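Local coordinates for protein 2,3-dihydroxy-2,3-dihydrophenylpropionate dehydrogenase (Pseudomonas sp. MC1, PDB 5XTF) that catalyses, very probably, the NAD+-dependent oxidation of naphthalene cis-dihydrodiol to 1,2-dihydroxynaphthalene as a tetrameric member of the short-chain dehydrogenase/reductase family, at residues Val25-Gly30 with Lys89-Arg94; Glu72-Asp77 with His81-Lys86. One frame throughout, in Å; residues are numbered along the deposited sequence.

Interaction 1: Val25-Gly30 with Lys89-Arg94; sequences VVSITG and KQTIDR
In the Rossmann fold of this short-chain dehydrogenase, V25 and S27 of the first strand, 25-28, meet T91 on helix 81-95, which lies against one face of the central parallel sheet. That helix belongs to the beta-alpha-beta crossover from strand 72-75 to strand 100-103, a connection that crosses this face past strands 49-54 and 25-28. T91 is the single residue of 89-94 that touches the strand, and its two branches divide the work. The methyl CG2 stands 3.7 Å from CG1 of V25, the two side chains passing alongside one another and pointing opposite ways. The hydroxyl is turned toward S27, with T91 OG1 lying 4.0 Å from S27 OG. A chi1 of -61° sets T91 OG1 beside its own backbone N and CG2 anti to that N, an arrangement in which the hydroxyl faces S27 and the methyl V25. On the strand, S27 points its hydroxyl toward T91, with OG anti to the backbone N (chi1 -177°). S51 of the adjacent strand is hydrogen-bonded through its OG both to S27 OG and to T91 OG1. T91 OG1 also bonds L87 O, one turn back in the helix. The alternate residues V26 and I28 pack on helix 34-46 across the sheet, so that strand 25-28 has a helix on each face. All three touching residues are buried. Van der Waals contact of methyls therefore joins helix to strand at one end, while the adjoining buried hydroxyls are satisfied outside the two segments, with no direct hydrogen bond between them.

Interaction 2: Glu72-Asp77 with His81-Lys86; sequences EIVVGD and HATNEK
T83, in the first turn of helix 81-95, packs against the end of strand 72-75 and the loop that follows it, the beta-to-alpha turn of a Rossmann-fold crossover. Its CB lies 3.6 Å from the carbonyl oxygen D77 O, a close van der Waals approach of the first helical turn to the loop. From CB the side chain forks. CG2 of T83, anti to the backbone N (chi1 -66° for OG1), lies 4.3 Å from G76 C and approaches CG1 of V74 at 4.2 Å. OG1 takes the polar route: a water donates to it at 2.7 Å from T83 OG1, and the same water accepts the backbone N-H of D77, its oxygen 2.8 Å from D77 N. T83 OG1 is also hydrogen-bonded to D80 OD1, just ahead of the helix; OG1 thus links to the turn by water and by D80, while CG2 only packs. G76, at phi 163°, has no side chain to stand between the loop backbone and T83. D77 itself belongs to the NAD+ site, and its carboxylate forms a salt bridge with R79. Beyond the contact, H81 stacks on W118 of a second subunit, placing the helix start near a subunit interface. Farther along the helix, K86 extends through CG, anti to its backbone N (chi1 -171°), and CD, and its CE lies across V74, with K86 CE 4.0 Å from V74 CG1.

From the N terminus the chain lays down strand 25-28, helix 34-46, strand 49-54, helix 57-67 and strand 72-75 before entering helix 81-95. Interaction 2 closes a short loop of three residues between strand 72-75 and the start of that helix. Interaction 1 closes a far longer one, 58 residues, when a later turn of the same helix reaches strand 25-28, and the short loop lies wholly within its span. The helix thereby joins the outermost strand of this chain's sheet to a central one, with strand 49-54 between them. The two contacts also touch directly: R94 NH1 forms a 2.9 Å salt bridge with E72 OE1.

Interaction 1: Val25-Gly30 with Lys89-Arg94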
loop_
_atom_site.group_PDB
_atom_site.type_symbol
_atom_site.label_atom_id
_atom_site.label_comp_id
_atom_site.label_asym_id
_atom_site.label_seq_id
_atom_site.Cartn_x
_atom_site.Cartn_y
_atom_site.Cartn_z
ATOM N N VAL B 25 6.726 -31.823 -6.169
ATOM C CA VAL B 25 7.972 -31.522 -6.862
ATOM C C VAL B 25 8.110 -30.010 -6.976
ATOM O O VAL B 25 7.179 -29.337 -7.434
ATOM C CB VAL B 25 7.999 -32.159 -8.261
ATOM C CG1 VAL B 25 9.182 -31.650 -9.042
ATOM C CG2 VAL B 25 8.000 -33.681 -8.155
ATOM N N VAL B 26 9.269 -29.480 -6.585
ATOM C CA VAL B 26 9.526 -28.043 -6.621
ATOM C C VAL B 26 10.813 -27.774 -7.389
ATOM O O VAL B 26 11.782 -28.532 -7.281
ATOM C CB VAL B 26 9.613 -27.433 -5.205
ATOM C CG1 VAL B 26 10.753 -28.055 -4.410
ATOM C CG2 VAL B 26 9.777 -25.913 -5.279
ATOM N N SER B 27 10.836 -26.673 -8.136
ATOM C CA SER B 27 12.012 -26.270 -8.886
ATOM C C SER B 27 12.425 -24.855 -8.491
ATOM O O SER B 27 11.604 -23.940 -8.533
ATOM C CB SER B 27 11.722 -26.340 -10.376
ATOM O OG SER B 27 12.892 -26.005 -11.072
ATOM N N ILE B 28 13.705 -24.672 -8.161
ATOM C CA ILE B 28 14.217 -23.484 -7.472
ATOM C C ILE B 28 15.367 -22.880 -8.280
ATOM O O ILE B 28 16.384 -23.545 -8.479
ATOM C CB ILE B 28 14.702 -23.857 -6.056
ATOM C CG1 ILE B 28 13.595 -24.600 -5.295
ATOM C CG2 ILE B 28 15.227 -22.637 -5.298
ATOM C CD1 ILE B 28 14.041 -25.283 -4.008
ATOM N N THR B 29 15.228 -21.625 -8.730
ATOM C CA THR B 29 16.383 -20.890 -9.260
ATOM C C THR B 29 17.130 -20.172 -8.126
ATOM O O THR B 29 16.638 -20.048 -7.000
ATOM C CB THR B 29 15.992 -19.856 -10.326
ATOM O OG1 THR B 29 15.471 -18.680 -9.685
ATOM C CG2 THR B 29 14.975 -20.405 -11.319
ATOM N N GLY B 30 18.321 -19.668 -8.438
ATOM C CA GLY B 30 19.163 -19.076 -7.402
ATOM C C GLY B 30 19.474 -20.012 -6.249
ATOM O O GLY B 30 19.507 -19.580 -5.092
ATOM N N LYS B 89 12.567 -29.052 -18.226
ATOM C CA LYS B 89 12.547 -30.313 -18.961
ATOM C C LYS B 89 13.188 -31.437 -18.144
ATOM O O LYS B 89 12.633 -32.538 -18.034
ATOM C CB LYS B 89 13.241 -30.145 -20.311
ATOM C CG LYS B 89 13.048 -31.347 -21.229
ATOM C CD LYS B 89 13.831 -31.212 -22.537
ATOM C CE LYS B 89 13.309 -32.204 -23.580
ATOM N NZ LYS B 89 13.205 -33.606 -23.053
ATOM N N GLN B 90 14.337 -31.162 -17.525
ATOM C CA GLN B 90 14.965 -32.176 -16.684
ATOM C C GLN B 90 14.100 -32.516 -15.487
ATOM O O GLN B 90 14.098 -33.670 -15.026
ATOM C CB GLN B 90 16.328 -31.695 -16.199
ATOM C CG GLN B 90 17.425 -31.738 -17.244
ATOM C CD GLN B 90 18.807 -31.665 -16.617
ATOM O OE1 GLN B 90 18.990 -31.939 -15.433
ATOM N NE2 GLN B 90 19.796 -31.375 -17.425
ATOM N N THR B 91 13.386 -31.525 -14.944
ATOM C CA THR B 91 12.535 -31.796 -13.793
ATOM C C THR B 91 11.461 -32.820 -14.150
ATOM O O THR B 91 11.246 -33.796 -13.420
ATOM C CB THR B 91 11.898 -30.499 -13.275
ATOM O OG1 THR B 91 12.916 -29.576 -12.856
ATOM C CG2 THR B 91 10.998 -30.805 -12.097
ATOM N N ILE B 92 10.807 -32.624 -15.295
ATOM C CA ILE B 92 9.727 -33.502 -15.726
ATOM C C ILE B 92 10.261 -34.899 -16.023
ATOM O O ILE B 92 9.689 -35.906 -15.590
ATOM C CB ILE B 92 9.021 -32.897 -16.953
ATOM C CG1 ILE B 92 8.547 -31.479 -16.627
ATOM C CG2 ILE B 92 7.868 -33.780 -17.398
ATOM C CD1 ILE B 92 7.716 -31.379 -15.331
ATOM N N ASP B 93 11.377 -34.973 -16.758
ATOM C CA ASP B 93 11.962 -36.261 -17.117
ATOM C C ASP B 93 12.423 -37.019 -15.886
ATOM O O ASP B 93 12.241 -38.234 -15.792
ATOM C CB ASP B 93 13.122 -36.053 -18.081
ATOM C CG ASP B 93 12.660 -35.539 -19.429
ATOM O OD1 ASP B 93 11.458 -35.713 -19.751
ATOM O OD2 ASP B 93 13.498 -34.981 -20.174
ATOM N N ARG B 94 12.995 -36.314 -14.922
ATOM C CA ARG B 94 13.443 -36.970 -13.708
ATOM C C ARG B 94 12.288 -37.249 -12.753
ATOM O O ARG B 94 12.265 -38.297 -12.096
ATOM C CB ARG B 94 14.506 -36.114 -13.028
ATOM C CG ARG B 94 14.930 -36.642 -11.687
ATOM C CD ARG B 94 15.849 -37.814 -11.862
ATOM N NE ARG B 94 16.199 -38.397 -10.576
ATOM C CZ ARG B 94 17.170 -37.935 -9.798
ATOM N NH1 ARG B 94 17.877 -36.873 -10.181
ATOM N NH2 ARG B 94 17.429 -38.535 -8.641
#

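Interaction 2: Glu72-Asp77 with His81-Lys86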
loop_
_atom_site.group_PDB
_atom_site.type_symbol
_atom_site.label_atom_id
_atom_site.label_comp_id
_atom_site.label_asym_id
_atom_site.label_seq_id
_atom_site.Cartn_x
_atom_site.Cartn_y
_atom_site.Cartn_z
ATOM N N GLU B 72 17.854 -32.930 -9.023
ATOM C CA GLU B 72 18.126 -32.674 -10.424
ATOM C C GLU B 72 18.708 -31.274 -10.477
ATOM O O GLU B 72 18.090 -30.333 -9.975
ATOM C CB GLU B 72 16.851 -32.784 -11.257
ATOM C CG GLU B 72 17.079 -32.870 -12.754
ATOM C CD GLU B 72 17.869 -34.118 -13.164
ATOM O OE1 GLU B 72 17.701 -35.189 -12.530
ATOM O OE2 GLU B 72 18.653 -34.030 -14.127
ATOM N N ILE B 73 19.901 -31.137 -11.038
ATOM C CA ILE B 73 20.650 -29.887 -10.982
ATOM C C ILE B 73 21.011 -29.464 -12.396
ATOM O O ILE B 73 21.472 -30.278 -13.199
ATOM C CB ILE B 73 21.910 -30.014 -10.106
ATOM C CG1 ILE B 73 21.528 -30.446 -8.687
ATOM C CG2 ILE B 73 22.705 -28.704 -10.092
ATOM C CD1 ILE B 73 22.714 -30.772 -7.779
ATOM N N VAL B 74 20.767 -28.199 -12.705
ATOM C CA VAL B 74 21.205 -27.570 -13.942
ATOM C C VAL B 74 22.119 -26.419 -13.551
ATOM O O VAL B 74 21.777 -25.631 -12.658
ATOM C CB VAL B 74 20.017 -27.060 -14.781
ATOM C CG1 VAL B 74 20.507 -26.244 -15.944
ATOM C CG2 VAL B 74 19.147 -28.211 -15.251
ATOM N N VAL B 75 23.287 -26.343 -14.188
ATOM C CA VAL B 75 24.241 -25.258 -13.983
ATOM C C VAL B 75 24.117 -24.299 -15.156
ATOM O O VAL B 75 24.216 -24.729 -16.314
ATOM C CB VAL B 75 25.684 -25.784 -13.884
ATOM C CG1 VAL B 75 26.647 -24.610 -13.820
ATOM C CG2 VAL B 75 25.867 -26.742 -12.697
ATOM N N GLY B 76 23.932 -23.012 -14.875
ATOM C CA GLY B 76 23.861 -22.037 -15.942
ATOM C C GLY B 76 23.245 -20.729 -15.483
ATOM O O GLY B 76 23.035 -20.496 -14.295
ATOM N N ASP B 77 22.941 -19.891 -16.468
ATOM C CA ASP B 77 22.570 -18.493 -16.258
ATOM C C ASP B 77 21.064 -18.328 -16.436
ATOM O O ASP B 77 20.514 -18.688 -17.487
ATOM C CB ASP B 77 23.334 -17.603 -17.233
ATOM C CG ASP B 77 23.187 -16.139 -16.925
ATOM O OD1 ASP B 77 22.103 -15.704 -16.476
ATOM O OD2 ASP B 77 24.168 -15.414 -17.145
ATOM N N HIS B 81 16.980 -18.054 -21.664
ATOM C CA HIS B 81 15.682 -18.724 -21.629
ATOM C C HIS B 81 15.825 -20.238 -21.770
ATOM O O HIS B 81 15.184 -20.999 -21.033
ATOM C CB HIS B 81 14.765 -18.165 -22.723
ATOM C CG HIS B 81 13.382 -18.721 -22.681
ATOM N ND1 HIS B 81 12.574 -18.613 -21.568
ATOM C CD2 HIS B 81 12.665 -19.411 -23.602
ATOM C CE1 HIS B 81 11.420 -19.212 -21.803
ATOM N NE2 HIS B 81 11.448 -19.703 -23.030
ATOM N N ALA B 82 16.677 -20.690 -22.693
ATOM C CA ALA B 82 16.874 -22.121 -22.901
ATOM C C ALA B 82 17.314 -22.824 -21.626
ATOM O O ALA B 82 16.931 -23.978 -21.396
ATOM C CB ALA B 82 17.896 -22.352 -24.015
ATOM N N THR B 83 18.105 -22.154 -20.784
ATOM C CA THR B 83 18.477 -22.753 -19.505
ATOM C C THR B 83 17.251 -22.994 -18.620
ATOM O O THR B 83 17.143 -24.044 -17.963
ATOM C CB THR B 83 19.494 -21.860 -18.789
ATOM O OG1 THR B 83 20.723 -21.820 -19.533
ATOM C CG2 THR B 83 19.756 -22.372 -17.370
ATOM N N ASN B 84 16.320 -22.029 -18.587
ATOM C CA ASN B 84 15.083 -22.207 -17.826
ATOM C C ASN B 84 14.261 -23.361 -18.387
ATOM O O ASN B 84 13.694 -24.152 -17.629
ATOM C CB ASN B 84 14.245 -20.917 -17.852
ATOM C CG ASN B 84 14.889 -19.778 -17.101
ATOM O OD1 ASN B 84 15.284 -18.770 -17.690
ATOM N ND2 ASN B 84 14.975 -19.913 -15.798
ATOM N N GLU B 85 14.160 -23.452 -19.717
ATOM C CA GLU B 85 13.491 -24.596 -20.326
ATOM C C GLU B 85 14.182 -25.902 -19.943
ATOM O O GLU B 85 13.522 -26.893 -19.601
ATOM C CB GLU B 85 13.453 -24.412 -21.841
ATOM C CG GLU B 85 12.533 -23.277 -22.268
ATOM C CD GLU B 85 12.651 -22.933 -23.746
ATOM O OE1 GLU B 85 13.766 -23.063 -24.311
ATOM O OE2 GLU B 85 11.622 -22.552 -24.345
ATOM N N LYS B 86 15.513 -25.905 -19.958
ATOM C CA LYS B 86 16.273 -27.090 -19.580
ATOM C C LYS B 86 15.960 -27.510 -18.149
ATOM O O LYS B 86 15.677 -28.687 -17.883
ATOM C CB LYS B 86 17.760 -26.803 -19.761
ATOM C CG LYS B 86 18.697 -27.991 -19.616
ATOM C CD LYS B 86 20.102 -27.501 -19.984
ATOM C CE LYS B 86 21.213 -28.257 -19.283
ATOM N NZ LYS B 86 20.809 -29.647 -19.052
HETATM O O HOH W 1 23.099 -20.605 -19.182
#